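Long-range contacts in phosphoprotein (Spring viremia of carp virus, PDB 7C5Z), which probably serves viral RNA replication as a polymerase cofactor and nucleoprotein chaperone, this chain being its dimeric central domain: residues A[18-23]-A[31-36]; A[64-69]-A[76-81]. All coordinates share one frame; numbering follows the deposited sequence.

Contact 1. Residues A[18-23]-A[31-36]; sequences VMPSVS and VRYNGL
The open end of the first beta hairpin, strands 21-25 and 28-33, brings Ser21 against Arg32 as an antiparallel hydrogen-bonded pair at one margin of the domain's four-stranded sheet. Ser21 N reaches Arg32 O at 2.9 Å, tilted 20° out of the carbonyl plane, while the return bond from Arg32 N to Ser21 O, also 2.9 Å, is almost straight at 176° and lies in the plane of the Ser21 carbonyl. Val22 and Val31 form the following non-hydrogen-bonded pair. Toward residue 18 direct pairing gives way to water: one molecule donates to both Met19 O and Arg32 O and accepts from Asn34 N, continuing the ladder where the strands separate, and a second bridges Met19 O and Asn34 O at the edge of the Tyr33 ring, in its plane.

The apolar face is built round Tyr33. With CG anti to its carbonyl carbon (chi1 -71°), the ring is carried alongside residues 18-20, which meet it obliquely; Val18 crosses it at about a right angle, setting CG1 3.6 Å from Tyr33 CD1. Pro20 CB fits between the two residues that flank Arg32, touching Tyr33 CE1 and Val31 CG1. This face looks onto the second subunit, where Ser53 hydrogen-bonds to Tyr33 OH and Gln57 packs on Pro20. On the other face the Arg32 chain leaves the hairpin, its NE in a salt bridge with Glu77 and its cation against Phe75. Beside it a third water accepts from Asn34 ND2 at 3.0 Å and makes a weak, 3.5 Å contact with Ser21 OG.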
ATOM      1  N   VAL A  18      10.446   0.649  -5.930  1.00 24.90           N
ATOM      2  CA  VAL A  18       9.092   0.892  -6.413  1.00 24.46           C
ATOM      3  C   VAL A  18       9.018   2.348  -6.842  1.00 23.71           C
ATOM      4  O   VAL A  18       9.352   3.244  -6.057  1.00 28.87           O
ATOM      5  CB  VAL A  18       8.041   0.600  -5.327  1.00 23.77           C
ATOM      6  CG1 VAL A  18       6.659   1.060  -5.798  1.00 26.11           C
ATOM      7  CG2 VAL A  18       8.035  -0.883  -4.960  1.00 25.11           C
HETATM    8  N   MSE A  19       8.584   2.583  -8.076  1.00 24.66           N
HETATM    9  CA  MSE A  19       8.440   3.946  -8.575  1.00 23.64           C
HETATM   10  C   MSE A  19       7.035   4.153  -9.128  1.00 24.07           C
HETATM   11  O   MSE A  19       6.552   3.326  -9.888  1.00 26.29           O
HETATM   12  CB  MSE A  19       9.460   4.241  -9.683  1.00 26.90           C
HETATM   13  CG  MSE A  19      10.908   4.368  -9.241  1.00 35.15           C
HETATM   14 SE   MSE A  19      11.279   5.894  -8.070  1.00 62.87          SE
HETATM   15  CE  MSE A  19      10.596   7.284  -9.221  1.00 22.93           C
ATOM     16  N   PRO A  20       6.399   5.256  -8.755  1.00 19.94           N
ATOM     17  CA  PRO A  20       5.117   5.646  -9.347  1.00 23.15           C
ATOM     18  C   PRO A  20       5.316   6.511 -10.585  1.00 19.94           C
ATOM     19  O   PRO A  20       6.373   7.105 -10.787  1.00 20.89           O
ATOM     20  CB  PRO A  20       4.467   6.463  -8.217  1.00 22.66           C
ATOM     21  CG  PRO A  20       5.650   7.126  -7.549  1.00 25.50           C
ATOM     22  CD  PRO A  20       6.814   6.160  -7.662  1.00 24.50           C
ATOM     23  N   SER A  21       4.285   6.537 -11.433  1.00 19.07           N
ATOM     24  CA  SER A  21       4.182   7.450 -12.569  1.00 20.19           C
ATOM     25  C   SER A  21       2.940   8.295 -12.330  1.00 19.85           C
ATOM     26  O   SER A  21       1.855   7.747 -12.114  1.00 21.46           O
ATOM     27  CB  SER A  21       4.083   6.680 -13.887  1.00 25.16           C
ATOM     28  OG  SER A  21       3.951   7.560 -14.981  1.00 27.73           O
ATOM     29  N   VAL A  22       3.096   9.618 -12.334  1.00 17.09           N
ATOM     30  CA  VAL A  22       2.059  10.529 -11.860  1.00 17.44           C
ATOM     31  C   VAL A  22       1.564  11.397 -13.013  1.00 20.12           C
ATOM     32  O   VAL A  22       2.363  12.039 -13.708  1.00 19.98           O
ATOM     33  CB  VAL A  22       2.585  11.394 -10.699  1.00 17.36           C
ATOM     34  CG1 VAL A  22       1.590  12.499 -10.359  1.00 23.30           C
ATOM     35  CG2 VAL A  22       2.850  10.502  -9.482  1.00 21.54           C
ATOM     36  N   SER A  23       0.248  11.452 -13.193  1.00 18.68           N
ATOM     37  CA  SER A  23      -0.348  12.322 -14.202  1.00 18.53           C
ATOM     38  C   SER A  23      -1.596  12.972 -13.629  1.00 21.11           C
ATOM     39  O   SER A  23      -2.095  12.580 -12.571  1.00 21.53           O
ATOM     40  CB  SER A  23      -0.701  11.547 -15.478  1.00 25.68           C
ATOM     41  OG  SER A  23      -1.682  10.566 -15.182  1.00 25.92           O
ATOM     42  N   VAL A  31      -1.943   7.919 -10.045  1.00 16.90           N
ATOM     43  CA  VAL A  31      -0.643   7.389  -9.639  1.00 15.85           C
ATOM     44  C   VAL A  31      -0.601   5.939 -10.093  1.00 19.22           C
ATOM     45  O   VAL A  31      -1.311   5.097  -9.528  1.00 20.32           O
ATOM     46  CB  VAL A  31      -0.458   7.491  -8.123  1.00 17.44           C
ATOM     47  CG1 VAL A  31       0.906   6.962  -7.700  1.00 23.20           C
ATOM     48  CG2 VAL A  31      -0.690   8.944  -7.674  1.00 19.97           C
ATOM     49  N   ARG A  32       0.218   5.640 -11.098  1.00 16.79           N
ATOM     50  CA  ARG A  32       0.263   4.310 -11.685  1.00 17.39           C
ATOM     51  C   ARG A  32       1.552   3.598 -11.304  1.00 19.25           C
ATOM     52  O   ARG A  32       2.651   4.136 -11.500  1.00 19.48           O
ATOM     53  CB  ARG A  32       0.138   4.355 -13.203  1.00 16.84           C
ATOM     54  CG  ARG A  32       0.029   2.953 -13.802  1.00 20.89           C
ATOM     55  CD  ARG A  32      -0.306   2.994 -15.292  1.00 23.97           C
ATOM     56  NE  ARG A  32      -1.681   3.431 -15.544  1.00 23.61           N
ATOM     57  CZ  ARG A  32      -2.338   3.182 -16.673  1.00 23.95           C
ATOM     58  NH1 ARG A  32      -1.756   2.486 -17.639  1.00 26.89           N
ATOM     59  NH2 ARG A  32      -3.583   3.620 -16.821  1.00 24.49           N
ATOM     60  N   TYR A  33       1.412   2.389 -10.769  1.00 16.70           N
ATOM     61  CA  TYR A  33       2.526   1.504 -10.423  1.00 16.05           C
ATOM     62  C   TYR A  33       2.648   0.460 -11.529  1.00 18.89           C
ATOM     63  O   TYR A  33       1.881  -0.505 -11.572  1.00 19.05           O
ATOM     64  CB  TYR A  33       2.291   0.853  -9.056  1.00 18.46           C
ATOM     65  CG  TYR A  33       2.435   1.873  -7.944  1.00 18.94           C
ATOM     66  CD1 TYR A  33       3.691   2.195  -7.443  1.00 17.97           C
ATOM     67  CD2 TYR A  33       1.329   2.591  -7.486  1.00 18.83           C
ATOM     68  CE1 TYR A  33       3.840   3.167  -6.470  1.00 20.92           C
ATOM     69  CE2 TYR A  33       1.472   3.570  -6.505  1.00 19.73           C
ATOM     70  CZ  TYR A  33       2.725   3.842  -6.015  1.00 21.20           C
ATOM     71  OH  TYR A  33       2.880   4.810  -5.054  1.00 19.98           O
ATOM     72  N   ASN A  34       3.617   0.658 -12.420  1.00 18.39           N
ATOM     73  CA  ASN A  34       3.858  -0.225 -13.554  1.00 18.64           C
ATOM     74  C   ASN A  34       4.850  -1.322 -13.196  1.00 19.33           C
ATOM     75  O   ASN A  34       5.475  -1.321 -12.132  1.00 20.70           O
ATOM     76  CB  ASN A  34       4.400   0.567 -14.736  1.00 20.70           C
ATOM     77  CG  ASN A  34       3.358   1.469 -15.352  1.00 21.76           C
ATOM     78  OD1 ASN A  34       2.262   1.011 -15.686  1.00 23.20           O
ATOM     79  ND2 ASN A  34       3.682   2.753 -15.502  1.00 23.29           N
ATOM     80  N   GLY A  35       4.992  -2.271 -14.110  1.00 21.04           N
ATOM     81  CA  GLY A  35       6.040  -3.268 -13.989  1.00 21.65           C
ATOM     82  C   GLY A  35       5.696  -4.487 -13.169  1.00 21.82           C
ATOM     83  O   GLY A  35       6.611  -5.193 -12.724  1.00 21.25           O
ATOM     84  N   LEU A  36       4.412  -4.777 -12.975  1.00 20.97           N
ATOM     85  CA  LEU A  36       3.964  -5.846 -12.090  1.00 22.14           C
ATOM     86  C   LEU A  36       3.660  -7.145 -12.825  1.00 22.26           C
ATOM     87  O   LEU A  36       3.132  -8.075 -12.209  1.00 22.27           O
ATOM     88  CB  LEU A  36       2.719  -5.402 -11.313  1.00 22.05           C
ATOM     89  CG  LEU A  36       2.811  -4.019 -10.658  1.00 23.40           C
ATOM     90  CD1 LEU A  36       1.529  -3.750  -9.875  1.00 23.44           C
ATOM     91  CD2 LEU A  36       4.023  -3.911  -9.758  1.00 25.44           C
TER
HETATM   92  O   HOH W   1       5.785   0.365  -9.670  1.00 26.54           O
HETATM   93  O   HOH W   2       5.262   3.100 -12.141  1.00 26.89           O
HETATM   94  O   HOH W   3       2.309   5.074 -16.747  1.00 32.25           O

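Contact 2. Residues A[64-69]-A[76-81]; sequences YDIDLF and LEVFLP
Phe69 presents a ring edge to Phe79: CE2 of Phe69 lies 3.7 Å from CB of Phe79, which sits in the plane of the Phe69 ring; the two side chains run side by side in the same direction without stacking. Glu77 O also lies at the Phe69 edge, near its plane. One face of the Phe79 ring takes Pro81 N, 3.8 Å above the plane and offset toward the rim, and Asp65 O approaches an edge. The Glu77 carboxylate plane is turned 83° from that of the Phe69 ring, with OE2 near CD2. Tyr64 brings its ring obliquely to Pro81 O and stacks on Tyr62 of the second subunit.

Phe69, Phe79 and Glu77 project from one face of the second beta hairpin, strands 67-70 and 76-81, with Asp67-Phe79 and Phe69-Glu77 as hydrogen-bonded pairs. Phe69 N meets Glu77 O at 2.7 Å nearly along the C=O axis, whereas Asp67 N uses a lone pair of Phe79 O at 3.1 Å. Between them Leu68 and Val78 form a non-hydrogen-bonded pair on the reverse face. With CG anti to the backbone N (chi1 172°), Leu68 turns CD1 to the neighbouring strand, 3.5 Å from Glu77 O and 4.0 Å from Val78 CG2. Farther along, Ile66 and Leu80 lie alongside, CG2 of the former 3.6 Å from CD2 of the latter, while Pro81 CG rests 3.5 Å from Asp65 O.

Leu68, Val78 and Ile66 press on helix 41-62, with Leu54 and Tyr62 of the second subunit adding to that apolar side; the other face sets the Glu77 carboxylate among aromatic rings, where pairing with Arg32 probably favours its charged form.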
ATOM      1  N   TYR A  64     -11.538  12.508   1.198  1.00 21.73           N
ATOM      2  CA  TYR A  64     -11.332  12.435  -0.239  1.00 22.33           C
ATOM      3  C   TYR A  64     -11.748  11.059  -0.731  1.00 20.50           C
ATOM      4  O   TYR A  64     -11.487  10.056  -0.058  1.00 24.14           O
ATOM      5  CB  TYR A  64      -9.858  12.671  -0.602  1.00 21.58           C
ATOM      6  CG  TYR A  64      -9.415  14.084  -0.347  1.00 21.30           C
ATOM      7  CD1 TYR A  64      -9.618  15.072  -1.300  1.00 24.08           C
ATOM      8  CD2 TYR A  64      -8.816  14.434   0.855  1.00 25.08           C
ATOM      9  CE1 TYR A  64      -9.227  16.381  -1.067  1.00 26.75           C
ATOM     10  CE2 TYR A  64      -8.428  15.749   1.101  1.00 25.28           C
ATOM     11  CZ  TYR A  64      -8.631  16.706   0.131  1.00 27.76           C
ATOM     12  OH  TYR A  64      -8.239  18.001   0.367  1.00 32.65           O
ATOM     13  N   ASP A  65     -12.379  11.019  -1.902  1.00 22.20           N
ATOM     14  CA  ASP A  65     -12.823   9.756  -2.508  1.00 22.96           C
ATOM     15  C   ASP A  65     -11.681   9.132  -3.315  1.00 21.23           C
ATOM     16  O   ASP A  65     -11.709   9.045  -4.542  1.00 23.60           O
ATOM     17  CB  ASP A  65     -14.052   9.988  -3.380  1.00 27.90           C
ATOM     18  CG  ASP A  65     -15.275  10.393  -2.575  1.00 34.55           C
ATOM     19  OD1 ASP A  65     -15.394   9.948  -1.413  1.00 35.71           O
ATOM     20  OD2 ASP A  65     -16.105  11.162  -3.107  1.00 38.57           O
ATOM     21  N   ILE A  66     -10.636   8.724  -2.595  1.00 21.44           N
ATOM     22  CA  ILE A  66      -9.515   8.026  -3.225  1.00 19.86           C
ATOM     23  C   ILE A  66      -9.976   6.655  -3.700  1.00 19.88           C
ATOM     24  O   ILE A  66     -10.717   5.961  -2.992  1.00 22.65           O
ATOM     25  CB  ILE A  66      -8.345   7.911  -2.233  1.00 18.22           C
ATOM     26  CG1 ILE A  66      -7.950   9.299  -1.710  1.00 20.08           C
ATOM     27  CG2 ILE A  66      -7.134   7.208  -2.871  1.00 19.98           C
ATOM     28  CD1 ILE A  66      -6.989   9.240  -0.539  1.00 22.65           C
ATOM     29  N   ASP A  67      -9.560   6.256  -4.911  1.00 17.07           N
ATOM     30  CA  ASP A  67      -9.989   4.963  -5.443  1.00 18.74           C
ATOM     31  C   ASP A  67      -8.822   4.219  -6.078  1.00 18.91           C
ATOM     32  O   ASP A  67      -7.773   4.790  -6.378  1.00 19.91           O
ATOM     33  CB  ASP A  67     -11.109   5.106  -6.475  1.00 23.96           C
ATOM     34  CG  ASP A  67     -11.991   3.857  -6.557  1.00 29.90           C
ATOM     35  OD1 ASP A  67     -11.805   2.904  -5.751  1.00 28.43           O
ATOM     36  OD2 ASP A  67     -12.880   3.836  -7.439  1.00 36.22           O
ATOM     37  N   LEU A  68      -9.037   2.928  -6.303  1.00 19.18           N
ATOM     38  CA  LEU A  68      -8.033   2.038  -6.860  1.00 17.99           C
ATOM     39  C   LEU A  68      -8.590   1.404  -8.123  1.00 19.53           C
ATOM     40  O   LEU A  68      -9.750   0.969  -8.140  1.00 19.93           O
ATOM     41  CB  LEU A  68      -7.660   0.953  -5.850  1.00 18.95           C
ATOM     42  CG  LEU A  68      -6.755  -0.159  -6.351  1.00 21.40           C
ATOM     43  CD1 LEU A  68      -5.360   0.368  -6.569  1.00 23.22           C
ATOM     44  CD2 LEU A  68      -6.786  -1.311  -5.342  1.00 24.64           C
ATOM     45  N   PHE A  69      -7.770   1.362  -9.173  1.00 17.32           N
ATOM     46  CA  PHE A  69      -8.118   0.710 -10.433  1.00 16.95           C
ATOM     47  C   PHE A  69      -7.184  -0.476 -10.647  1.00 18.77           C
ATOM     48  O   PHE A  69      -5.966  -0.304 -10.797  1.00 18.61           O
ATOM     49  CB  PHE A  69      -8.052   1.707 -11.597  1.00 18.46           C
ATOM     50  CG  PHE A  69      -9.075   2.799 -11.490  1.00 20.00           C
ATOM     51  CD1 PHE A  69     -10.367   2.584 -11.937  1.00 24.33           C
ATOM     52  CD2 PHE A  69      -8.771   4.010 -10.907  1.00 23.46           C
ATOM     53  CE1 PHE A  69     -11.336   3.573 -11.827  1.00 27.10           C
ATOM     54  CE2 PHE A  69      -9.737   5.007 -10.797  1.00 25.63           C
ATOM     55  CZ  PHE A  69     -11.019   4.782 -11.251  1.00 26.05           C
ATOM     56  N   LEU A  76      -1.099  -1.312 -11.188  1.00 17.80           N
ATOM     57  CA  LEU A  76      -2.150  -0.858 -10.282  1.00 19.21           C
ATOM     58  C   LEU A  76      -2.168   0.660 -10.318  1.00 21.54           C
ATOM     59  O   LEU A  76      -1.112   1.294 -10.401  1.00 21.15           O
ATOM     60  CB  LEU A  76      -1.920  -1.341  -8.836  1.00 18.51           C
ATOM     61  CG  LEU A  76      -1.966  -2.868  -8.642  1.00 18.48           C
ATOM     62  CD1 LEU A  76      -1.336  -3.296  -7.315  1.00 23.23           C
ATOM     63  CD2 LEU A  76      -3.407  -3.375  -8.773  1.00 19.84           C
ATOM     64  N   GLU A  77      -3.352   1.255 -10.260  1.00 17.14           N
ATOM     65  CA  GLU A  77      -3.466   2.701 -10.411  1.00 17.44           C
ATOM     66  C   GLU A  77      -4.353   3.283  -9.321  1.00 21.78           C
ATOM     67  O   GLU A  77      -5.459   2.789  -9.087  1.00 19.78           O
ATOM     68  CB  GLU A  77      -4.021   3.043 -11.789  1.00 20.07           C
ATOM     69  CG  GLU A  77      -4.140   4.511 -12.061  1.00 23.04           C
ATOM     70  CD  GLU A  77      -4.569   4.761 -13.484  1.00 27.71           C
ATOM     71  OE1 GLU A  77      -3.694   5.054 -14.315  1.00 29.26           O
ATOM     72  OE2 GLU A  77      -5.785   4.642 -13.774  1.00 30.19           O
ATOM     73  N   VAL A  78      -3.874   4.329  -8.652  1.00 17.75           N
ATOM     74  CA  VAL A  78      -4.626   5.005  -7.597  1.00 17.43           C
ATOM     75  C   VAL A  78      -5.083   6.365  -8.118  1.00 20.00           C
ATOM     76  O   VAL A  78      -4.301   7.081  -8.756  1.00 20.36           O
ATOM     77  CB  VAL A  78      -3.790   5.152  -6.318  1.00 19.40           C
ATOM     78  CG1 VAL A  78      -4.554   5.925  -5.250  1.00 22.66           C
ATOM     79  CG2 VAL A  78      -3.415   3.772  -5.780  1.00 21.44           C
ATOM     80  N   PHE A  79      -6.351   6.708  -7.870  1.00 17.35           N
ATOM     81  CA  PHE A  79      -6.904   8.013  -8.225  1.00 16.36           C
ATOM     82  C   PHE A  79      -7.030   8.878  -6.975  1.00 16.73           C
ATOM     83  O   PHE A  79      -7.671   8.482  -5.993  1.00 18.15           O
ATOM     84  CB  PHE A  79      -8.260   7.864  -8.921  1.00 17.15           C
ATOM     85  CG  PHE A  79      -8.956   9.160  -9.169  1.00 20.59           C
ATOM     86  CD1 PHE A  79      -8.529  10.008 -10.181  1.00 21.20           C
ATOM     87  CD2 PHE A  79     -10.041   9.536  -8.388  1.00 22.44           C
ATOM     88  CE1 PHE A  79      -9.180  11.209 -10.421  1.00 23.69           C
ATOM     89  CE2 PHE A  79     -10.695  10.749  -8.622  1.00 24.47           C
ATOM     90  CZ  PHE A  79     -10.271  11.571  -9.624  1.00 22.57           C
ATOM     91  N   LEU A  80      -6.411  10.051  -7.018  1.00 16.71           N
ATOM     92  CA  LEU A  80      -6.448  11.007  -5.917  1.00 17.38           C
ATOM     93  C   LEU A  80      -7.220  12.244  -6.364  1.00 19.60           C
ATOM     94  O   LEU A  80      -6.680  13.073  -7.109  1.00 18.66           O
ATOM     95  CB  LEU A  80      -5.022  11.389  -5.500  1.00 17.02           C
ATOM     96  CG  LEU A  80      -4.028  10.260  -5.187  1.00 17.40           C
ATOM     97  CD1 LEU A  80      -2.669  10.864  -4.867  1.00 19.47           C
ATOM     98  CD2 LEU A  80      -4.519   9.454  -4.026  1.00 19.90           C
ATOM     99  N   PRO A  81      -8.473  12.425  -5.951  1.00 18.08           N
ATOM    100  CA  PRO A  81      -9.244  13.577  -6.445  1.00 19.48           C
ATOM    101  C   PRO A  81      -8.668  14.906  -5.972  1.00 21.01           C
ATOM    102  O   PRO A  81      -8.131  15.019  -4.866  1.00 19.96           O
ATOM    103  CB  PRO A  81     -10.651  13.345  -5.873  1.00 21.87           C
ATOM    104  CG  PRO A  81     -10.480  12.367  -4.750  1.00 23.81           C
ATOM    105  CD  PRO A  81      -9.235  11.560  -5.031  1.00 20.80           C
TER

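In the fold
From the N terminus, an irregular segment leads into contact 1, which closes the first hairpin round the tight 26-27 turn. Helix 41-62 follows and packs against the half of the sheet holding contact 2, which closes the second hairpin across loop 71-75. The contacts therefore follow in series, neither nesting nor crossing. Strand 76-81 returns between strands 28-33 and 67-70, giving the order 21-25, 28-33, 76-81, 67-70 and joining the hairpins: Val31 N to Val78 O and Tyr33 N to Leu76 O, each 2.8 Å, are probable hydrogen bonds, and Leu36 packs on Leu76. Both contacts also touch the second subunit, so the sheet contributes to the dimer interface.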